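Thiamine-phosphate synthase (Pyrococcus furiosus, PDB 1XI3) probably condenses a thiazole phosphate with an aminopyrimidine diphosphate to form thiamine phosphate, releasing diphosphate, with magnesium as cofactor. Local coordinates at residues I111-Y116 against D130-G135; N10-L15 against G183-A188; Y116-A121 against R155-S160. All blocks are in the same frame, centred on the assembly; numbering follows the deposited sequence.

How the interactions relate
All three contacts belong to one eight-stranded parallel beta/alpha barrel. Interaction 1 pairs two neighbouring barrel strands and carries Ser114, predicted to bind the pyrimidine diphosphate. Interaction 3, about 10 Å away between centres, lies in the helix layer outside these strands: the two share Tyr116, and Leu132 CD1 of interaction 1 lies 3.7 Å from Ala121 CB of interaction 3. Interaction 2 ties the N-terminal segment to the last strand, its centre about 12 Å from that of interaction 1, and Leu15 CD1 packs on Tyr131 CB at 3.6 Å. Interactions 2 and 3, about 16 Å apart between centres, meet where Val184 touches Val158.

Interaction 1: I111-Y116 against D130-G135; sequences IGASVY and DYLGAG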
loop_
_atom_site.group_PDB
_atom_site.type_symbol
_atom_site.label_atom_id
_atom_site.label_comp_id
_atom_site.label_asym_id
_atom_site.label_seq_id
_atom_site.Cartn_x
_atom_site.Cartn_y
_atom_site.Cartn_z
ATOM N N ILE A 111 15.279 -6.167 1.334
ATOM C CA ILE A 111 15.037 -4.944 0.589
ATOM C C ILE A 111 15.841 -4.929 -0.715
ATOM O O ILE A 111 17.075 -4.938 -0.712
ATOM C CB ILE A 111 15.435 -3.711 1.399
ATOM C CG1 ILE A 111 14.714 -3.669 2.761
ATOM C CG2 ILE A 111 15.193 -2.422 0.569
ATOM C CD1 ILE A 111 13.246 -3.629 2.777
ATOM N N GLY A 112 15.135 -4.889 -1.828
ATOM C CA GLY A 112 15.751 -4.625 -3.093
ATOM C C GLY A 112 15.530 -3.163 -3.423
ATOM O O GLY A 112 14.446 -2.641 -3.177
ATOM N N ALA A 113 16.540 -2.536 -4.019
ATOM C CA ALA A 113 16.453 -1.150 -4.458
ATOM C C ALA A 113 16.585 -1.027 -5.970
ATOM O O ALA A 113 17.575 -1.511 -6.549
ATOM C CB ALA A 113 17.536 -0.341 -3.756
ATOM N N SER A 114 15.635 -0.329 -6.608
ATOM C CA SER A 114 15.664 -0.062 -8.040
ATOM C C SER A 114 16.516 1.184 -8.243
ATOM O O SER A 114 16.192 2.245 -7.687
ATOM C CB SER A 114 14.267 0.169 -8.613
ATOM O OG SER A 114 13.454 -1.000 -8.556
ATOM N N VAL A 115 17.604 1.044 -8.974
ATOM C CA VAL A 115 18.605 2.133 -9.108
ATOM C C VAL A 115 18.918 2.337 -10.578
ATOM O O VAL A 115 18.990 1.388 -11.349
ATOM C CB VAL A 115 19.869 1.867 -8.309
ATOM C CG1 VAL A 115 19.525 1.720 -6.806
ATOM C CG2 VAL A 115 20.631 0.665 -8.839
ATOM N N TYR A 116 19.134 3.599 -10.955
ATOM C CA TYR A 116 19.263 3.984 -12.366
ATOM C C TYR A 116 20.531 4.833 -12.632
ATOM O O TYR A 116 20.661 5.505 -13.720
ATOM C CB TYR A 116 18.033 4.764 -12.782
ATOM C CG TYR A 116 16.711 4.014 -12.604
ATOM C CD1 TYR A 116 16.163 3.281 -13.657
ATOM C CD2 TYR A 116 16.040 4.024 -11.382
ATOM C CE1 TYR A 116 14.989 2.594 -13.511
ATOM C CE2 TYR A 116 14.837 3.331 -11.226
ATOM C CZ TYR A 116 14.331 2.613 -12.300
ATOM O OH TYR A 116 13.136 1.907 -12.202
ATOM N N ASP A 130 19.505 -4.730 0.527
ATOM C CA ASP A 130 20.112 -6.056 0.457
ATOM C C ASP A 130 20.578 -6.450 -0.931
ATOM O O ASP A 130 21.542 -7.199 -1.068
ATOM C CB ASP A 130 19.108 -7.090 0.995
ATOM C CG ASP A 130 18.809 -6.864 2.450
ATOM O OD1 ASP A 130 17.674 -6.528 2.815
ATOM O OD2 ASP A 130 19.760 -6.998 3.259
ATOM N N TYR A 131 19.891 -5.967 -1.963
ATOM C CA TYR A 131 20.353 -6.124 -3.332
ATOM C C TYR A 131 19.863 -4.966 -4.149
ATOM O O TYR A 131 19.023 -4.182 -3.705
ATOM C CB TYR A 131 19.902 -7.473 -3.966
ATOM C CG TYR A 131 18.418 -7.548 -4.261
ATOM C CD1 TYR A 131 17.486 -7.919 -3.265
ATOM C CD2 TYR A 131 17.923 -7.211 -5.512
ATOM C CE1 TYR A 131 16.111 -7.961 -3.537
ATOM C CE2 TYR A 131 16.555 -7.247 -5.784
ATOM C CZ TYR A 131 15.651 -7.604 -4.791
ATOM O OH TYR A 131 14.304 -7.595 -5.097
ATOM N N LEU A 132 20.439 -4.857 -5.336
ATOM C CA LEU A 132 20.088 -3.798 -6.273
ATOM C C LEU A 132 19.472 -4.397 -7.502
ATOM O O LEU A 132 19.940 -5.417 -8.027
ATOM C CB LEU A 132 21.331 -3.007 -6.740
ATOM C CG LEU A 132 22.155 -2.372 -5.639
ATOM C CD1 LEU A 132 23.296 -1.564 -6.271
ATOM C CD2 LEU A 132 21.308 -1.484 -4.780
ATOM N N GLY A 133 18.428 -3.726 -7.994
ATOM C CA GLY A 133 17.939 -3.904 -9.354
ATOM C C GLY A 133 18.499 -2.743 -10.180
ATOM O O GLY A 133 17.959 -1.664 -10.124
ATOM N N ALA A 134 19.554 -3.011 -10.943
ATOM C CA ALA A 134 20.272 -1.941 -11.707
ATOM C C ALA A 134 19.830 -1.957 -13.140
ATOM O O ALA A 134 19.955 -2.967 -13.837
ATOM C CB ALA A 134 21.774 -2.128 -11.606
ATOM N N GLY A 135 19.244 -0.844 -13.613
ATOM C CA GLY A 135 18.798 -0.762 -14.977
ATOM C C GLY A 135 18.439 0.676 -15.354
ATOM O O GLY A 135 18.716 1.573 -14.601
#
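Ile111 O accepts two amides at once: Asp130 N at 2.7 Å, in the carbonyl plane, and Tyr131 N at 3.2 Å, tilted from it. Ile111 N donates to Asp130 OD1 at 2.8 Å, on the anti lone pair, in a nearly straight bond (174°). Asp130 can do this because its CG is anti to its carbonyl carbon, chi1 -64°, and the carboxylate ends beside the Ile111 amide. Beyond this clasp the parallel ladder continues through Ala113 N to Tyr131 O, Gly133 N to Ala113 O at 2.8 Å, Val115 N to Gly133 O and Gly135 N to Val115 O.

On the face with Gly112 and Ser114, the Tyr131 ring lies over Gly112 CA, which sits 3.5 Å from the ring centroid in a CH-pi contact. Gly112 has no side chain to keep the ring off. On the other face, Val115 CG2 meets Ala134 CB at 4.1 Å, while Val115 CG1 reaches Leu132 CD2 at 4.2 Å, the two side chains crossing at about a right angle.

Further out, Tyr131 OH is held by Tyr18, and Phe74 meets the ring edge-to-face; Ser114 OG bonds to Gln91 NE2. Val115 and Leu132 pack on helix 118-127, which links the strands in a beta-alpha-beta unit of the barrel. The face toward the helices is thus apolar, while the face inside the barrel mixes aromatic packing with hydroxyls held by hydrogen bonds, among them that of Ser114, predicted to bind the pyrimidine diphosphate substrate.

Interaction 2: N10-L15 against G183-A188; sequences NLRNKL and GVDGIA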
loop_
_atom_site.group_PDB
_atom_site.type_symbol
_atom_site.label_atom_id
_atom_site.label_comp_id
_atom_site.label_asym_id
_atom_site.label_seq_id
_atom_site.Cartn_x
_atom_site.Cartn_y
_atom_site.Cartn_z
ATOM N N ASN A 10 23.588 -16.940 -0.886
ATOM C CA ASN A 10 22.243 -17.248 -0.271
ATOM C C ASN A 10 21.144 -16.527 -1.070
ATOM O O ASN A 10 20.549 -17.055 -2.027
ATOM C CB ASN A 10 22.181 -16.740 1.189
ATOM C CG ASN A 10 22.903 -17.631 2.190
ATOM O OD1 ASN A 10 22.986 -18.862 2.034
ATOM N ND2 ASN A 10 23.394 -17.002 3.268
ATOM N N LEU A 11 20.859 -15.309 -0.644
ATOM C CA LEU A 11 20.168 -14.357 -1.492
ATOM C C LEU A 11 20.889 -14.281 -2.839
ATOM O O LEU A 11 20.279 -14.303 -3.885
ATOM C CB LEU A 11 20.203 -12.995 -0.800
ATOM C CG LEU A 11 19.672 -11.816 -1.568
ATOM C CD1 LEU A 11 18.225 -12.086 -1.990
ATOM C CD2 LEU A 11 19.799 -10.600 -0.721
ATOM N N ARG A 12 22.207 -14.172 -2.811
ATOM C CA ARG A 12 22.954 -13.972 -4.057
ATOM C C ARG A 12 22.697 -15.086 -5.070
ATOM O O ARG A 12 22.474 -14.833 -6.252
ATOM C CB ARG A 12 24.454 -13.763 -3.756
ATOM C CG ARG A 12 25.282 -13.328 -4.931
ATOM C CD ARG A 12 26.763 -13.167 -4.545
ATOM N NE ARG A 12 27.031 -12.109 -3.554
ATOM C CZ ARG A 12 27.344 -10.841 -3.829
ATOM N NH1 ARG A 12 27.596 -9.990 -2.841
ATOM N NH2 ARG A 12 27.433 -10.410 -5.074
ATOM N N ASN A 13 22.656 -16.340 -4.611
ATOM C CA ASN A 13 22.388 -17.433 -5.528
ATOM C C ASN A 13 20.952 -17.501 -5.983
ATOM O O ASN A 13 20.679 -17.847 -7.125
ATOM C CB ASN A 13 22.823 -18.748 -4.911
ATOM C CG ASN A 13 24.325 -18.797 -4.690
ATOM O OD1 ASN A 13 25.112 -18.388 -5.564
ATOM N ND2 ASN A 13 24.735 -19.280 -3.519
ATOM N N LYS A 14 20.018 -17.128 -5.121
ATOM C CA LYS A 14 18.615 -17.177 -5.522
ATOM C C LYS A 14 18.141 -15.997 -6.386
ATOM O O LYS A 14 17.032 -16.031 -6.915
ATOM C CB LYS A 14 17.707 -17.297 -4.289
ATOM C CG LYS A 14 17.882 -18.608 -3.519
ATOM N N LEU A 15 19.004 -14.990 -6.592
ATOM C CA LEU A 15 18.669 -13.856 -7.494
ATOM C C LEU A 15 19.018 -14.122 -8.955
ATOM O O LEU A 15 18.818 -13.269 -9.844
ATOM C CB LEU A 15 19.362 -12.574 -7.019
ATOM C CG LEU A 15 18.881 -11.968 -5.677
ATOM C CD1 LEU A 15 19.776 -10.795 -5.305
ATOM C CD2 LEU A 15 17.454 -11.536 -5.747
ATOM N N GLY A 183 29.235 -9.134 -14.616
ATOM C CA GLY A 183 29.536 -9.544 -13.272
ATOM C C GLY A 183 28.373 -9.501 -12.297
ATOM O O GLY A 183 28.549 -9.698 -11.083
ATOM N N VAL A 184 27.181 -9.250 -12.843
ATOM C CA VAL A 184 25.953 -9.304 -12.056
ATOM C C VAL A 184 25.703 -10.704 -11.486
ATOM O O VAL A 184 26.236 -11.703 -11.974
ATOM C CB VAL A 184 24.707 -8.843 -12.881
ATOM C CG1 VAL A 184 24.833 -7.310 -13.181
ATOM C CG2 VAL A 184 24.537 -9.644 -14.137
ATOM N N ASP A 185 24.923 -10.740 -10.424
ATOM C CA ASP A 185 24.525 -11.985 -9.788
ATOM C C ASP A 185 23.304 -12.633 -10.437
ATOM O O ASP A 185 22.992 -13.773 -10.159
ATOM C CB ASP A 185 24.311 -11.711 -8.325
ATOM C CG ASP A 185 25.557 -11.129 -7.686
ATOM O OD1 ASP A 185 25.661 -9.880 -7.500
ATOM O OD2 ASP A 185 26.504 -11.928 -7.496
ATOM N N GLY A 186 22.589 -11.879 -11.277
ATOM C CA GLY A 186 21.388 -12.352 -11.877
ATOM C C GLY A 186 20.824 -11.396 -12.884
ATOM O O GLY A 186 21.283 -10.250 -13.014
ATOM N N ILE A 187 19.815 -11.876 -13.597
ATOM C CA ILE A 187 19.046 -11.061 -14.530
ATOM C C ILE A 187 17.571 -11.100 -14.182
ATOM O O ILE A 187 17.036 -12.130 -13.796
ATOM C CB ILE A 187 19.275 -11.464 -15.987
ATOM C CG1 ILE A 187 18.937 -12.959 -16.203
ATOM C CG2 ILE A 187 20.711 -11.187 -16.354
ATOM C CD1 ILE A 187 18.867 -13.390 -17.666
ATOM N N ALA A 188 16.935 -9.925 -14.295
ATOM C CA ALA A 188 15.527 -9.765 -14.103
ATOM C C ALA A 188 14.868 -9.547 -15.454
ATOM O O ALA A 188 15.323 -8.720 -16.242
ATOM C CB ALA A 188 15.226 -8.601 -13.165
HETATM O O HOH W 1 24.001 -15.521 -8.418
#
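Arg12 and Asp185 meet obliquely in a salt bridge. Arg12 NH2 perches over the carboxylate, 3.0 Å from Asp185 OD2 and 3.1 Å from Asp185 OD1, with its hydrogen-bonding N-H aimed at OD2 (164°). OD2 lies at the edge of the guanidinium, close to its plane, but the two flat groups are turned 70° against each other, so this is not a coplanar pairing of two nitrogens with two oxygens. Arg12 CG is anti to the backbone N (chi1 -171°), which lays the aliphatic stem along the acid, with Arg12 CG 3.2 Å from Asp185 OD2. Separately, the bend at chi3 swings the guanidinium back over the carboxylate. Asp185 OD1 accepts from Val165 N, and Arg12 NH1 is bound to Lys162 O. Each group therefore has a second partner that limits its rotation.

Nearer the backbones, a water donates to both Arg12 O and Asp185 O, 2.7 Å from each. A little further along, Leu15 O approaches Gly186 CA at 3.4 Å in a CA-H...O contact, a closeness made possible by the lack of a side chain at Gly186.

The short helix 11-14 leads into the first barrel strand, 17-20, while Asp185 leads into the last, 186-189; Ile187 bonds through its backbone to Lys16 and Tyr18, where the barrel closes. Leu15 packs on Pro164 and Val166, and Leu11 on Leu72 and Asp130, so the helix lies across the end of the barrel where the strands begin.

Interaction 3: Y116-A121 against R155-S160; sequences YSLEEA and RKIVES
Ser160 OG donates to Lys156 O at 2.6 Å, one turn back in its own helix, and in this position it lies 3.6 Å from Leu118 CD1 of the helix alongside. Leu118 is the wedge of the contact. Its CG is anti to the backbone N, chi1 -179°, which extends the side chain across to the second helix: CD1 rests on CB and OG of Ser160, and CD2 lies 3.9 Å from Lys156 CE, against the aliphatic stem of the lysine as the two chains cross at a slant. Deeper in, Ile157 CG2 meets Ala121 CB at 3.8 Å, and Ile157 CD1 reaches the Ser117 carbonyl.

Helices 118-127 and 150-160 are neighbours in the outer layer of the beta/alpha barrel, and both Ala121 and Ile157 also touch Leu132 of the strand beneath. No hydrogen bond joins the two segments; their polar groups turn to partners in their own segment or elsewhere in the chain. Ser117 is the N-cap of helix 118-127, its OG accepting from Glu120 N at 3.0 Å. Glu120 OE2 in turn takes the amide of Tyr116, met from above the carboxylate plane, while Glu120 OE1 forms a salt bridge with Arg147.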
loop_
_atom_site.group_PDB
_atom_site.type_symbol
_atom_site.label_atom_id
_atom_site.label_comp_id
_atom_site.label_asym_id
_atom_site.label_seq_id
_atom_site.Cartn_x
_atom_site.Cartn_y
_atom_site.Cartn_z
ATOM N N TYR A 116 19.134 3.599 -10.955
ATOM C CA TYR A 116 19.263 3.984 -12.366
ATOM C C TYR A 116 20.531 4.833 -12.632
ATOM O O TYR A 116 20.661 5.505 -13.720
ATOM C CB TYR A 116 18.033 4.764 -12.782
ATOM C CG TYR A 116 16.711 4.014 -12.604
ATOM C CD1 TYR A 116 16.163 3.281 -13.657
ATOM C CD2 TYR A 116 16.040 4.024 -11.382
ATOM C CE1 TYR A 116 14.989 2.594 -13.511
ATOM C CE2 TYR A 116 14.837 3.331 -11.226
ATOM C CZ TYR A 116 14.331 2.613 -12.300
ATOM O OH TYR A 116 13.136 1.907 -12.202
ATOM N N SER A 117 21.467 4.754 -11.685
ATOM C CA SER A 117 22.760 5.486 -11.742
ATOM C C SER A 117 23.679 4.957 -10.702
ATOM O O SER A 117 23.235 4.374 -9.690
ATOM C CB SER A 117 22.536 6.992 -11.504
ATOM O OG SER A 117 22.180 7.276 -10.160
ATOM N N LEU A 118 24.970 5.222 -10.872
ATOM C CA LEU A 118 25.952 4.914 -9.858
ATOM C C LEU A 118 25.651 5.566 -8.498
ATOM O O LEU A 118 25.729 4.905 -7.457
ATOM C CB LEU A 118 27.349 5.338 -10.355
ATOM C CG LEU A 118 28.498 5.073 -9.421
ATOM C CD1 LEU A 118 28.590 3.585 -9.048
ATOM C CD2 LEU A 118 29.797 5.565 -10.070
ATOM N N GLU A 119 25.318 6.867 -8.498
ATOM C CA GLU A 119 24.984 7.560 -7.261
ATOM C C GLU A 119 23.832 6.865 -6.529
ATOM O O GLU A 119 23.881 6.692 -5.309
ATOM C CB GLU A 119 24.618 9.031 -7.536
ATOM C CG GLU A 119 24.176 9.809 -6.269
ATOM C CD GLU A 119 25.105 9.611 -5.062
ATOM O OE1 GLU A 119 26.341 9.398 -5.257
ATOM O OE2 GLU A 119 24.590 9.680 -3.912
ATOM N N GLU A 120 22.791 6.510 -7.293
ATOM C CA GLU A 120 21.628 5.825 -6.722
ATOM C C GLU A 120 22.037 4.474 -6.139
ATOM O O GLU A 120 21.611 4.118 -5.037
ATOM C CB GLU A 120 20.509 5.683 -7.746
ATOM C CG GLU A 120 19.759 7.013 -8.020
ATOM C CD GLU A 120 18.530 6.892 -8.888
ATOM O OE1 GLU A 120 17.913 7.962 -9.184
ATOM O OE2 GLU A 120 18.135 5.783 -9.297
ATOM N N ALA A 121 22.885 3.754 -6.860
ATOM C CA ALA A 121 23.430 2.456 -6.375
ATOM C C ALA A 121 24.162 2.574 -5.040
ATOM O O ALA A 121 23.896 1.856 -4.079
ATOM C CB ALA A 121 24.339 1.834 -7.449
ATOM N N ARG A 155 28.190 -2.385 -15.513
ATOM C CA ARG A 155 29.503 -2.848 -15.019
ATOM C C ARG A 155 30.069 -1.962 -13.934
ATOM O O ARG A 155 30.615 -2.429 -12.941
ATOM C CB ARG A 155 30.490 -2.966 -16.201
ATOM C CG ARG A 155 31.891 -3.356 -15.866
ATOM C CD ARG A 155 32.020 -4.719 -15.213
ATOM N NE ARG A 155 33.359 -4.910 -14.641
ATOM C CZ ARG A 155 33.699 -5.918 -13.844
ATOM N NH1 ARG A 155 32.817 -6.871 -13.517
ATOM N NH2 ARG A 155 34.936 -5.985 -13.362
ATOM N N LYS A 156 29.927 -0.650 -14.094
ATOM C CA LYS A 156 30.450 0.244 -13.109
ATOM C C LYS A 156 29.771 0.062 -11.771
ATOM O O LYS A 156 30.417 0.109 -10.740
ATOM C CB LYS A 156 30.328 1.686 -13.606
ATOM C CG LYS A 156 30.930 2.717 -12.675
ATOM C CD LYS A 156 32.435 2.717 -12.598
ATOM C CE LYS A 156 32.909 3.911 -11.736
ATOM N NZ LYS A 156 34.301 3.759 -11.260
ATOM N N ILE A 157 28.462 -0.192 -11.792
ATOM C CA ILE A 157 27.742 -0.428 -10.557
ATOM C C ILE A 157 28.307 -1.728 -9.896
ATOM O O ILE A 157 28.588 -1.749 -8.716
ATOM C CB ILE A 157 26.216 -0.452 -10.785
ATOM C CG1 ILE A 157 25.701 0.999 -10.948
ATOM C CG2 ILE A 157 25.490 -1.081 -9.592
ATOM C CD1 ILE A 157 24.385 1.118 -11.686
ATOM N N VAL A 158 28.433 -2.770 -10.699
ATOM C CA VAL A 158 28.929 -4.074 -10.230
ATOM C C VAL A 158 30.295 -3.903 -9.563
ATOM O O VAL A 158 30.553 -4.443 -8.481
ATOM C CB VAL A 158 29.015 -5.084 -11.374
ATOM C CG1 VAL A 158 29.813 -6.333 -10.934
ATOM C CG2 VAL A 158 27.612 -5.475 -11.878
ATOM N N GLU A 159 31.154 -3.094 -10.185
ATOM C CA GLU A 159 32.489 -2.844 -9.632
ATOM C C GLU A 159 32.487 -2.026 -8.337
ATOM O O GLU A 159 33.437 -2.117 -7.545
ATOM C CB GLU A 159 33.335 -2.097 -10.659
ATOM C CG GLU A 159 33.646 -2.877 -11.899
ATOM C CD GLU A 159 34.358 -2.030 -12.964
ATOM O OE1 GLU A 159 34.618 -2.567 -14.073
ATOM O OE2 GLU A 159 34.632 -0.831 -12.700
ATOM N N SER A 160 31.436 -1.229 -8.124
ATOM C CA SER A 160 31.413 -0.226 -7.087
ATOM C C SER A 160 30.685 -0.602 -5.823
ATOM O O SER A 160 30.835 0.086 -4.808
ATOM C CB SER A 160 30.810 1.070 -7.639
ATOM O OG SER A 160 31.488 1.488 -8.820
#